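Local coordinates for protein alcohol dehydrogenase (Thermus thermophilus, PDB 2EIH) that binds zinc through four cysteines and probably works as a nicotinamide-dependent oxidoreductase of the medium-chain alcohol dehydrogenase family, at residues D83-N88 with A130-K135; P134-L139 with R302-G307. All blocks are in the same frame, centred on the assembly; numbering follows the deposited sequence.

Contact 1: D83-N88 with A130-K135; sequences DEVVIN and ANLAPK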
ATOM      1  N   ASP A  83     -21.913   1.222  32.805  1.00 37.14           N
ATOM      2  CA  ASP A  83     -21.486   0.734  31.490  1.00 36.24           C
ATOM      3  C   ASP A  83     -20.423  -0.352  31.541  1.00 34.75           C
ATOM      4  O   ASP A  83     -19.409  -0.200  32.212  1.00 35.71           O
ATOM      5  CB  ASP A  83     -20.944   1.886  30.644  1.00 37.63           C
ATOM      6  CG  ASP A  83     -21.997   2.916  30.308  1.00 39.82           C
ATOM      7  OD1 ASP A  83     -21.645   3.898  29.626  1.00 40.96           O
ATOM      8  OD2 ASP A  83     -23.163   2.749  30.717  1.00 40.69           O
ATOM      9  N   GLU A  84     -20.661  -1.442  30.821  1.00 33.33           N
ATOM     10  CA  GLU A  84     -19.704  -2.533  30.779  1.00 30.82           C
ATOM     11  C   GLU A  84     -18.643  -2.182  29.727  1.00 30.54           C
ATOM     12  O   GLU A  84     -18.976  -1.753  28.610  1.00 28.36           O
ATOM     13  CB  GLU A  84     -20.407  -3.841  30.436  1.00 31.78           C
ATOM     14  CG  GLU A  84     -21.439  -4.286  31.475  1.00 33.61           C
ATOM     15  CD  GLU A  84     -21.777  -5.765  31.346  1.00 36.36           C
ATOM     16  OE1 GLU A  84     -22.534  -6.299  32.183  1.00 36.71           O
ATOM     17  OE2 GLU A  84     -21.271  -6.396  30.398  1.00 38.18           O
ATOM     18  N   VAL A  85     -17.370  -2.352  30.100  1.00 27.72           N
ATOM     19  CA  VAL A  85     -16.242  -2.015  29.234  1.00 25.33           C
ATOM     20  C   VAL A  85     -15.011  -2.923  29.374  1.00 24.05           C
ATOM     21  O   VAL A  85     -14.859  -3.672  30.339  1.00 22.50           O
ATOM     22  CB  VAL A  85     -15.768  -0.565  29.518  1.00 27.11           C
ATOM     23  CG1 VAL A  85     -16.891   0.422  29.246  1.00 29.90           C
ATOM     24  CG2 VAL A  85     -15.313  -0.426  30.976  1.00 28.07           C
ATOM     25  N   VAL A  86     -14.137  -2.840  28.379  1.00 23.29           N
ATOM     26  CA  VAL A  86     -12.876  -3.572  28.373  1.00 22.40           C
ATOM     27  C   VAL A  86     -11.855  -2.450  28.223  1.00 22.46           C
ATOM     28  O   VAL A  86     -12.180  -1.358  27.760  1.00 22.35           O
ATOM     29  CB  VAL A  86     -12.753  -4.546  27.180  1.00 20.91           C
ATOM     30  CG1 VAL A  86     -13.884  -5.545  27.221  1.00 20.48           C
ATOM     31  CG2 VAL A  86     -12.781  -3.776  25.877  1.00 24.23           C
ATOM     32  N   ILE A  87     -10.620  -2.731  28.610  1.00 22.63           N
ATOM     33  CA  ILE A  87      -9.533  -1.767  28.569  1.00 19.81           C
ATOM     34  C   ILE A  87      -8.674  -1.936  27.325  1.00 21.37           C
ATOM     35  O   ILE A  87      -8.418  -3.051  26.896  1.00 21.60           O
ATOM     36  CB  ILE A  87      -8.666  -1.950  29.826  1.00 18.89           C
ATOM     37  CG1 ILE A  87      -9.460  -1.502  31.063  1.00 15.83           C
ATOM     38  CG2 ILE A  87      -7.332  -1.256  29.652  1.00 15.74           C
ATOM     39  CD1 ILE A  87      -8.850  -1.938  32.362  1.00 16.02           C
ATOM     40  N   ASN A  88      -8.257  -0.813  26.746  1.00 22.28           N
ATOM     41  CA  ASN A  88      -7.381  -0.764  25.561  1.00 23.82           C
ATOM     42  C   ASN A  88      -6.057  -0.444  26.267  1.00 23.73           C
ATOM     43  O   ASN A  88      -5.804   0.705  26.609  1.00 24.87           O
ATOM     44  CB  ASN A  88      -7.793   0.410  24.668  1.00 23.95           C
ATOM     45  CG  ASN A  88      -7.491   0.174  23.201  1.00 21.92           C
ATOM     46  OD1 ASN A  88      -6.375  -0.192  22.833  1.00 23.27           O
ATOM     47  ND2 ASN A  88      -8.477   0.419  22.352  1.00 22.97           N
ATOM     48  N   ALA A 130      -9.928   7.523  26.352  1.00 41.22           N
ATOM     49  CA  ALA A 130      -9.503   7.014  25.054  1.00 41.25           C
ATOM     50  C   ALA A 130      -9.072   5.548  25.129  1.00 41.35           C
ATOM     51  O   ALA A 130      -8.920   4.879  24.100  1.00 42.64           O
ATOM     52  CB  ALA A 130      -8.356   7.858  24.505  1.00 39.56           C
ATOM     53  N   ASN A 131      -8.880   5.046  26.343  1.00 39.89           N
ATOM     54  CA  ASN A 131      -8.439   3.677  26.520  1.00 37.41           C
ATOM     55  C   ASN A 131      -9.531   2.766  27.046  1.00 35.67           C
ATOM     56  O   ASN A 131      -9.248   1.757  27.680  1.00 35.07           O
ATOM     57  CB  ASN A 131      -7.229   3.651  27.457  1.00 39.07           C
ATOM     58  CG  ASN A 131      -6.132   4.592  27.019  1.00 40.05           C
ATOM     59  OD1 ASN A 131      -5.063   4.636  27.621  1.00 45.27           O
ATOM     60  ND2 ASN A 131      -6.391   5.360  25.976  1.00 42.61           N
ATOM     61  N   LEU A 132     -10.775   3.123  26.754  1.00 33.52           N
ATOM     62  CA  LEU A 132     -11.927   2.355  27.192  1.00 32.93           C
ATOM     63  C   LEU A 132     -12.851   2.025  26.023  1.00 32.91           C
ATOM     64  O   LEU A 132     -13.238   2.913  25.265  1.00 35.63           O
ATOM     65  CB  LEU A 132     -12.714   3.161  28.216  1.00 30.90           C
ATOM     66  CG  LEU A 132     -12.882   2.591  29.615  1.00 29.24           C
ATOM     67  CD1 LEU A 132     -11.533   2.295  30.217  1.00 28.02           C
ATOM     68  CD2 LEU A 132     -13.665   3.571  30.453  1.00 27.98           C
ATOM     69  N   ALA A 133     -13.214   0.756  25.883  1.00 31.21           N
ATOM     70  CA  ALA A 133     -14.114   0.337  24.815  1.00 29.43           C
ATOM     71  C   ALA A 133     -15.276  -0.431  25.424  1.00 29.54           C
ATOM     72  O   ALA A 133     -15.139  -1.045  26.477  1.00 29.34           O
ATOM     73  CB  ALA A 133     -13.376  -0.533  23.813  1.00 28.45           C
ATOM     74  N   PRO A 134     -16.443  -0.405  24.766  1.00 30.82           N
ATOM     75  CA  PRO A 134     -17.615  -1.117  25.285  1.00 28.93           C
ATOM     76  C   PRO A 134     -17.387  -2.615  25.241  1.00 28.18           C
ATOM     77  O   PRO A 134     -16.874  -3.149  24.251  1.00 26.67           O
ATOM     78  CB  PRO A 134     -18.729  -0.679  24.339  1.00 29.44           C
ATOM     79  CG  PRO A 134     -17.995  -0.556  23.038  1.00 31.97           C
ATOM     80  CD  PRO A 134     -16.736   0.189  23.451  1.00 30.74           C
ATOM     81  N   LYS A 135     -17.736  -3.280  26.334  1.00 27.46           N
ATOM     82  CA  LYS A 135     -17.582  -4.717  26.427  1.00 25.95           C
ATOM     83  C   LYS A 135     -18.703  -5.402  25.679  1.00 27.93           C
ATOM     84  O   LYS A 135     -19.882  -5.096  25.882  1.00 29.41           O
ATOM     85  CB  LYS A 135     -17.632  -5.183  27.886  1.00 22.44           C
ATOM     86  CG  LYS A 135     -17.878  -6.680  28.044  1.00 21.27           C
ATOM     87  CD  LYS A 135     -18.365  -7.021  29.448  1.00 21.52           C
ATOM     88  CE  LYS A 135     -18.891  -8.453  29.544  1.00 16.44           C
ATOM     89  NZ  LYS A 135     -20.094  -8.650  28.697  1.00 21.63           N
TER
HETATM   90  O   HOH W   1     -10.044   2.521  23.279  1.00 24.03           O
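The carboxylate of Glu84 is crossed at a slant by the chain of Lys135, whose CD lies obliquely beside Glu84 OE2 at 3.1 Å, while the ammonium group of Lys135, close to the carboxylate plane, meets that oxygen almost along its C-O bond. This salt bridge, Lys135 NZ to Glu84 OE2 at 3.1 Å, depends on a lysine chain that is extended until its last torsion bends (chi4 -64°). NZ also bonds the carbonyl O of Leu139 and lies in cation-pi contact with Phe141. At the other end of the pairing, Asn88 O lies on one side of the Asn131 amide plane, offset from the group, nearest to Asn131 CB at 3.4 Å. The four-cysteine zinc is about 11 Å from the Asn131 side chain. The Asn88 amide is tied to Ala130 O through a water, and its ND2 also reaches Lys294 O.

Between these ends the backbones form an antiparallel ladder. Val86 and Ala133 exchange two bonds, Val86 N to Ala133 O at 2.8 Å and Ala133 N to Val86 O at 3.0 Å. The flanking bonds from Lys135 N to Glu84 O and from Asn88 N to Asn131 O come from above the acceptor carbonyl planes, by 46° and 48°. Val86 CG2 meets Ala133 CB at 3.9 Å on the face covered by Leu297 and Leu301 of helix 297-306. Ile87 and Leu132 turn to the other face, toward strand 29-38. With an alanine here instead of Lys135, the Glu84 carboxylate is likely to lose its counter-charge and Leu139 O this donor.

Antiparallel pairing of strand 84-91 with the short strand 132-134 extends the branched mixed sheet of the GroES-like domain, as in zinc-containing medium-chain dehydrogenases.

Contact 2: P134-L139 with R302-G307; sequences PKPKNL and RFVEEG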
ATOM      1  N   PRO A 134     -16.443  -0.405  24.766  1.00 30.82           N
ATOM      2  CA  PRO A 134     -17.615  -1.117  25.285  1.00 28.93           C
ATOM      3  C   PRO A 134     -17.387  -2.615  25.241  1.00 28.18           C
ATOM      4  O   PRO A 134     -16.874  -3.149  24.251  1.00 26.67           O
ATOM      5  CB  PRO A 134     -18.729  -0.679  24.339  1.00 29.44           C
ATOM      6  CG  PRO A 134     -17.995  -0.556  23.038  1.00 31.97           C
ATOM      7  CD  PRO A 134     -16.736   0.189  23.451  1.00 30.74           C
ATOM      8  N   LYS A 135     -17.736  -3.280  26.334  1.00 27.46           N
ATOM      9  CA  LYS A 135     -17.582  -4.717  26.427  1.00 25.95           C
ATOM     10  C   LYS A 135     -18.703  -5.402  25.679  1.00 27.93           C
ATOM     11  O   LYS A 135     -19.882  -5.096  25.882  1.00 29.41           O
ATOM     12  CB  LYS A 135     -17.632  -5.183  27.886  1.00 22.44           C
ATOM     13  CG  LYS A 135     -17.878  -6.680  28.044  1.00 21.27           C
ATOM     14  CD  LYS A 135     -18.365  -7.021  29.448  1.00 21.52           C
ATOM     15  CE  LYS A 135     -18.891  -8.453  29.544  1.00 16.44           C
ATOM     16  NZ  LYS A 135     -20.094  -8.650  28.697  1.00 21.63           N
ATOM     17  N   PRO A 136     -18.353  -6.340  24.789  1.00 28.44           N
ATOM     18  CA  PRO A 136     -19.383  -7.064  24.035  1.00 29.77           C
ATOM     19  C   PRO A 136     -20.339  -7.739  25.040  1.00 30.73           C
ATOM     20  O   PRO A 136     -19.891  -8.330  26.022  1.00 30.63           O
ATOM     21  CB  PRO A 136     -18.566  -8.066  23.209  1.00 27.49           C
ATOM     22  CG  PRO A 136     -17.307  -8.247  24.028  1.00 29.13           C
ATOM     23  CD  PRO A 136     -17.005  -6.868  24.511  1.00 26.57           C
ATOM     24  N   LYS A 137     -21.643  -7.641  24.802  1.00 30.90           N
ATOM     25  CA  LYS A 137     -22.610  -8.224  25.719  1.00 33.69           C
ATOM     26  C   LYS A 137     -22.759  -9.734  25.640  1.00 32.77           C
ATOM     27  O   LYS A 137     -23.350 -10.355  26.522  1.00 32.86           O
ATOM     28  CB  LYS A 137     -23.990  -7.567  25.549  1.00 36.55           C
ATOM     29  CG  LYS A 137     -24.027  -6.095  25.944  1.00 42.07           C
ATOM     30  CD  LYS A 137     -25.446  -5.531  25.919  1.00 46.75           C
ATOM     31  CE  LYS A 137     -25.453  -4.023  26.171  1.00 49.14           C
ATOM     32  NZ  LYS A 137     -24.802  -3.665  27.470  1.00 49.96           N
ATOM     33  N   ASN A 138     -22.230 -10.345  24.594  1.00 32.54           N
ATOM     34  CA  ASN A 138     -22.351 -11.793  24.476  1.00 32.83           C
ATOM     35  C   ASN A 138     -21.225 -12.521  25.223  1.00 31.98           C
ATOM     36  O   ASN A 138     -21.161 -13.752  25.189  1.00 32.43           O
ATOM     37  CB  ASN A 138     -22.344 -12.216  22.996  1.00 34.92           C
ATOM     38  CG  ASN A 138     -21.033 -11.866  22.289  1.00 38.34           C
ATOM     39  OD1 ASN A 138     -20.528 -12.637  21.459  1.00 37.78           O
ATOM     40  ND2 ASN A 138     -20.486 -10.693  22.604  1.00 38.90           N
ATOM     41  N   LEU A 139     -20.352 -11.770  25.903  1.00 28.74           N
ATOM     42  CA  LEU A 139     -19.225 -12.364  26.633  1.00 26.46           C
ATOM     43  C   LEU A 139     -19.243 -12.212  28.145  1.00 25.77           C
ATOM     44  O   LEU A 139     -19.862 -11.286  28.681  1.00 27.33           O
ATOM     45  CB  LEU A 139     -17.900 -11.786  26.143  1.00 26.03           C
ATOM     46  CG  LEU A 139     -17.418 -12.033  24.713  1.00 26.19           C
ATOM     47  CD1 LEU A 139     -16.013 -11.480  24.616  1.00 27.27           C
ATOM     48  CD2 LEU A 139     -17.440 -13.518  24.374  1.00 25.48           C
ATOM     49  N   ARG A 302     -15.971  -5.909  17.388  1.00 26.61           N
ATOM     50  CA  ARG A 302     -17.116  -6.050  16.484  1.00 27.40           C
ATOM     51  C   ARG A 302     -17.192  -7.513  16.015  1.00 26.58           C
ATOM     52  O   ARG A 302     -18.238  -8.130  16.091  1.00 26.67           O
ATOM     53  CB  ARG A 302     -16.943  -5.108  15.278  1.00 29.13           C
ATOM     54  CG  ARG A 302     -18.181  -4.290  14.913  1.00 32.60           C
ATOM     55  CD  ARG A 302     -17.812  -2.848  14.570  1.00 32.02           C
ATOM     56  NE  ARG A 302     -16.743  -2.769  13.570  1.00 34.09           N
ATOM     57  CZ  ARG A 302     -15.823  -1.806  13.555  1.00 36.40           C
ATOM     58  NH1 ARG A 302     -15.848  -0.860  14.484  1.00 36.75           N
ATOM     59  NH2 ARG A 302     -14.884  -1.769  12.615  1.00 37.65           N
ATOM     60  N   PHE A 303     -16.074  -8.053  15.531  1.00 27.40           N
ATOM     61  CA  PHE A 303     -16.021  -9.447  15.084  1.00 27.17           C
ATOM     62  C   PHE A 303     -16.314 -10.393  16.252  1.00 26.89           C
ATOM     63  O   PHE A 303     -16.889 -11.471  16.061  1.00 26.22           O
ATOM     64  CB  PHE A 303     -14.645  -9.795  14.481  1.00 23.89           C
ATOM     65  CG  PHE A 303     -14.378  -9.139  13.153  1.00 25.75           C
ATOM     66  CD1 PHE A 303     -13.324  -8.239  13.003  1.00 26.06           C
ATOM     67  CD2 PHE A 303     -15.216  -9.379  12.062  1.00 25.82           C
ATOM     68  CE1 PHE A 303     -13.110  -7.580  11.788  1.00 24.18           C
ATOM     69  CE2 PHE A 303     -15.008  -8.722  10.839  1.00 24.29           C
ATOM     70  CZ  PHE A 303     -13.962  -7.826  10.703  1.00 24.30           C
ATOM     71  N   VAL A 304     -15.911 -10.001  17.460  1.00 27.51           N
ATOM     72  CA  VAL A 304     -16.159 -10.832  18.635  1.00 28.93           C
ATOM     73  C   VAL A 304     -17.651 -10.900  18.950  1.00 30.83           C
ATOM     74  O   VAL A 304     -18.149 -11.953  19.315  1.00 32.77           O
ATOM     75  CB  VAL A 304     -15.391 -10.329  19.887  1.00 27.69           C
ATOM     76  CG1 VAL A 304     -15.789 -11.153  21.110  1.00 24.92           C
ATOM     77  CG2 VAL A 304     -13.899 -10.439  19.662  1.00 23.11           C
ATOM     78  N   GLU A 305     -18.368  -9.792  18.807  1.00 32.99           N
ATOM     79  CA  GLU A 305     -19.802  -9.826  19.068  1.00 35.00           C
ATOM     80  C   GLU A 305     -20.527 -10.656  18.022  1.00 34.79           C
ATOM     81  O   GLU A 305     -21.572 -11.227  18.302  1.00 36.17           O
ATOM     82  CB  GLU A 305     -20.411  -8.430  19.075  1.00 36.42           C
ATOM     83  CG  GLU A 305     -20.001  -7.584  20.242  1.00 40.29           C
ATOM     84  CD  GLU A 305     -21.000  -6.487  20.526  1.00 41.35           C
ATOM     85  OE1 GLU A 305     -21.173  -5.601  19.664  1.00 41.85           O
ATOM     86  OE2 GLU A 305     -21.627  -6.523  21.610  1.00 43.80           O
ATOM     87  N   GLU A 306     -19.980 -10.709  16.815  1.00 34.39           N
ATOM     88  CA  GLU A 306     -20.582 -11.477  15.727  1.00 34.82           C
ATOM     89  C   GLU A 306     -20.270 -12.950  15.896  1.00 33.92           C
ATOM     90  O   GLU A 306     -20.967 -13.799  15.346  1.00 33.92           O
ATOM     91  CB  GLU A 306     -20.016 -11.029  14.392  1.00 35.14           C
ATOM     92  CG  GLU A 306     -20.454  -9.668  13.938  1.00 40.93           C
ATOM     93  CD  GLU A 306     -19.636  -9.199  12.752  1.00 45.52           C
ATOM     94  OE1 GLU A 306     -19.396 -10.016  11.821  1.00 46.21           O
ATOM     95  OE2 GLU A 306     -19.238  -8.009  12.734  1.00 46.50           O
ATOM     96  N   GLY A 307     -19.200 -13.230  16.638  1.00 33.71           N
ATOM     97  CA  GLY A 307     -18.782 -14.592  16.886  1.00 30.02           C
ATOM     98  C   GLY A 307     -17.759 -15.061  15.880  1.00 30.62           C
ATOM     99  O   GLY A 307     -17.476 -16.254  15.803  1.00 32.49           O
TER
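Glu305 runs along Pro136 and ends at the backbone of Lys137. Its CB lies beside the side chain of Asn138. With CG anti to the carbonyl carbon (chi1 -70°), the chain swings toward the loop, and Glu305 CG packs on Pro136 CB at 3.3 Å. CD passes the CA-CB edge of the proline, 3.9 Å from Pro136 CA. At the tip, Glu305 OE2 lies 3.3 Å from Pro136 CA and accepts a weak hydrogen bond from Lys137 N, 3.4 Å long and bent to 149° at the hydrogen.

The loop side is a type I beta turn from Pro136 to Leu139, and the opposing side is the C-terminal end of helix 297-306. That helix closes in a Schellman motif: Gly307 has positive phi and is the C-prime residue, with Lys308 N directed to Phe303 O and Gly307 N to Val304 O. Lys135 NZ braces the turn from the side away from the helix by bonding Pro136 O at 2.7 Å.

One helix position before Glu305 the chemistry becomes apolar. Val304 CG1, anti to its own backbone N (chi1 175°), touches Leu139 CD1 at 3.5 Å, the two side chains crossing at about a right angle, and Ile147 packs against both. Elsewhere on this helix end, Arg302 NH1 forms a salt bridge with Glu97 of the third subunit, and Phe303 packs on Gly167 of the second.

In the fold
The two contacts follow one another along the chain and share Pro134 and Lys135, with centres about 12 Å apart. Contact 1 is mostly buried sheet pairing and buries 551 Å² (both sides summed) through backbone hydrogen bonds with aliphatic side chains on both faces. Contact 2 buries 220 Å² nearer the surface, where a turn meets a helix end through side-chain packing and a weak hydrogen bond. Helix 297-306 serves both: its leucines lie over the Val86 and Ala133 face of contact 1, whereas its last turn takes part in contact 2. The ammonium group of Lys135 joins the two places, pairing with Glu84 in contact 1 and donating to carbonyls of the turn in contact 2.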